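Local atomic coordinates of biotin binding protein A (Gallus gallus, PDB entry 2C1S), a protein that binds biotin and, as an avidin-family member, probably holds it in a deep pocket of each beta-barrel subunit of its tetramer. Residues V105-R108 / K109-W112. Numbering follows the deposited sequence.
With BSO (biotin-D-sulfoxide), chain D.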
loop_
_atom_site.group_PDB
_atom_site.type_symbol
_atom_site.label_atom_id
_atom_site.label_comp_id
_atom_site.label_asym_id
_atom_site.label_seq_id
_atom_site.Cartn_x
_atom_site.Cartn_y
_atom_site.Cartn_z
ATOM N N VAL A 105 -0.668 12.558 -12.946
ATOM C CA VAL A 105 -1.643 12.075 -13.936
ATOM C C VAL A 105 -2.381 13.233 -14.615
ATOM O O VAL A 105 -2.480 14.309 -14.018
ATOM C CB VAL A 105 -2.624 11.058 -13.342
ATOM C CG1 VAL A 105 -1.885 9.731 -13.044
ATOM C CG2 VAL A 105 -3.343 11.634 -12.148
ATOM N N PRO A 106 -2.859 13.019 -15.872
ATOM C CA PRO A 106 -3.445 14.090 -16.699
ATOM C C PRO A 106 -4.771 14.639 -16.191
ATOM O O PRO A 106 -5.106 15.778 -16.517
ATOM C CB PRO A 106 -3.638 13.420 -18.071
ATOM C CG PRO A 106 -2.770 12.180 -18.031
ATOM C CD PRO A 106 -2.826 11.739 -16.602
ATOM N N SER A 107 -5.527 13.849 -15.427
ATOM C CA SER A 107 -6.773 14.341 -14.832
ATOM C C SER A 107 -7.132 13.642 -13.546
ATOM O O SER A 107 -6.551 12.603 -13.202
ATOM C CB SER A 107 -7.943 14.259 -15.825
ATOM O OG SER A 107 -8.444 12.951 -15.929
ATOM N N ARG A 108 -8.095 14.201 -12.830
ATOM C CA ARG A 108 -8.445 13.661 -11.529
ATOM C C ARG A 108 -9.013 12.252 -11.623
ATOM O O ARG A 108 -8.685 11.387 -10.795
ATOM C CB ARG A 108 -9.421 14.561 -10.806
ATOM C CG ARG A 108 -9.463 14.266 -9.347
ATOM C CD ARG A 108 -10.632 14.915 -8.708
ATOM N NE ARG A 108 -10.735 14.521 -7.315
ATOM C CZ ARG A 108 -11.731 14.877 -6.524
ATOM N NH1 ARG A 108 -12.712 15.636 -7.019
ATOM N NH2 ARG A 108 -11.751 14.481 -5.246
ATOM N N LYS A 109 -9.851 12.018 -12.632
ATOM C CA LYS A 109 -10.402 10.694 -12.877
ATOM C C LYS A 109 -9.325 9.591 -12.917
ATOM O O LYS A 109 -9.657 8.427 -12.719
ATOM C CB LYS A 109 -11.200 10.668 -14.191
ATOM C CG LYS A 109 -10.311 10.408 -15.436
ATOM C CD LYS A 109 -11.077 10.232 -16.767
ATOM C CE LYS A 109 -10.130 10.350 -17.994
ATOM N NZ LYS A 109 -9.126 9.211 -18.063
ATOM N N ASP A 110 -8.064 9.966 -13.197
ATOM C CA ASP A 110 -6.956 9.024 -13.370
ATOM C C ASP A 110 -6.218 8.745 -12.046
ATOM O O ASP A 110 -5.284 7.952 -12.007
ATOM C CB ASP A 110 -5.903 9.542 -14.367
ATOM C CG ASP A 110 -6.298 9.389 -15.835
ATOM O OD1 ASP A 110 -7.073 8.484 -16.207
ATOM O OD2 ASP A 110 -5.775 10.198 -16.629
ATOM N N THR A 111 -6.631 9.405 -10.973
ATOM C CA THR A 111 -5.915 9.288 -9.699
ATOM C C THR A 111 -5.819 7.874 -9.169
ATOM O O THR A 111 -4.777 7.504 -8.573
ATOM C CB THR A 111 -6.410 10.293 -8.653
ATOM O OG1 THR A 111 -7.785 10.065 -8.345
ATOM C CG2 THR A 111 -6.288 11.637 -9.213
ATOM N N TRP A 112 -6.864 7.079 -9.430
ATOM C CA TRP A 112 -6.908 5.685 -8.997
ATOM C C TRP A 112 -5.657 4.876 -9.335
ATOM O O TRP A 112 -5.310 3.999 -8.553
ATOM C CB TRP A 112 -8.188 4.969 -9.537
ATOM C CG TRP A 112 -8.095 4.638 -11.018
ATOM C CD1 TRP A 112 -8.511 5.437 -12.089
ATOM C CD2 TRP A 112 -7.561 3.437 -11.603
ATOM N NE1 TRP A 112 -8.228 4.789 -13.291
ATOM C CE2 TRP A 112 -7.659 3.570 -13.020
ATOM C CE3 TRP A 112 -6.994 2.258 -11.069
ATOM C CZ2 TRP A 112 -7.224 2.566 -13.899
ATOM C CZ3 TRP A 112 -6.532 1.272 -11.953
ATOM C CH2 TRP A 112 -6.645 1.439 -13.354
HETATM C C11 BSO D . -5.999 -3.169 -15.499
HETATM O O11 BSO D . -6.282 -2.028 -15.919
HETATM O O12 BSO D . -4.853 -3.620 -15.375
HETATM C C10 BSO D . -7.168 -4.096 -15.095
HETATM C C9 BSO D . -8.360 -3.243 -14.651
HETATM C C8 BSO D . -8.049 -2.666 -13.245
HETATM C C7 BSO D . -9.195 -1.816 -12.702
HETATM C C2 BSO D . -8.829 -1.205 -11.330
HETATM S S1 BSO D . -8.825 -2.400 -9.953
HETATM C C6 BSO D . -8.771 -1.096 -8.705
HETATM C C5 BSO D . -9.633 0.056 -9.278
HETATM N N1 BSO D . -11.019 -0.127 -8.820
HETATM C C3 BSO D . -11.824 -0.359 -9.897
HETATM O O3 BSO D . -13.050 -0.503 -9.823
HETATM N N2 BSO D . -11.178 -0.385 -11.051
HETATM C C4 BSO D . -9.753 -0.097 -10.827
HETATM O O10 BSO D . -7.482 -3.025 -10.100
#
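V105 packs its CB against the CB of D110 at 3.8 Å where the loop joining strands 93-102 and 115-124 of the avidin beta-barrel winds into a short 3-10 turn. V105 also packs on F86 of a second subunit. P106 follows, crossing the aspartate at about a right angle and bringing its CD to 3.3 Å from D110 OD2. S107 supplies the first bond of the turn: its carbonyl O takes the N-H of D110 at 3.0 Å, the donor lying well above the carbonyl plane. Its OG, set between the backbone N and the carbonyl carbon (chi1 78°), comes to 3.2 Å from K109 CG. K109 then bends at its last torsion (chi4 66°), which turns NZ back to a salt bridge with D110 OD1, met from above the carboxylate plane. With an alanine in place of D110, the K109 ammonium is likely to lose its carboxylate mate and P106 CD its contact with OD2. R108 runs out extended, and its NH2 forms a salt bridge with OE2 of E96 of the second subunit, while its carbonyl O accepts twice from T111, from N and from OG1. Still in the 3-10 segment, W112 is the tryptophan that one avidin subunit lends to a neighbour's biotin pocket, here that of a third subunit. C4 of biotin-D-sulfoxide lies over one face of the indole, offset toward the rim, with CZ3 3.4 Å from ligand atom C2.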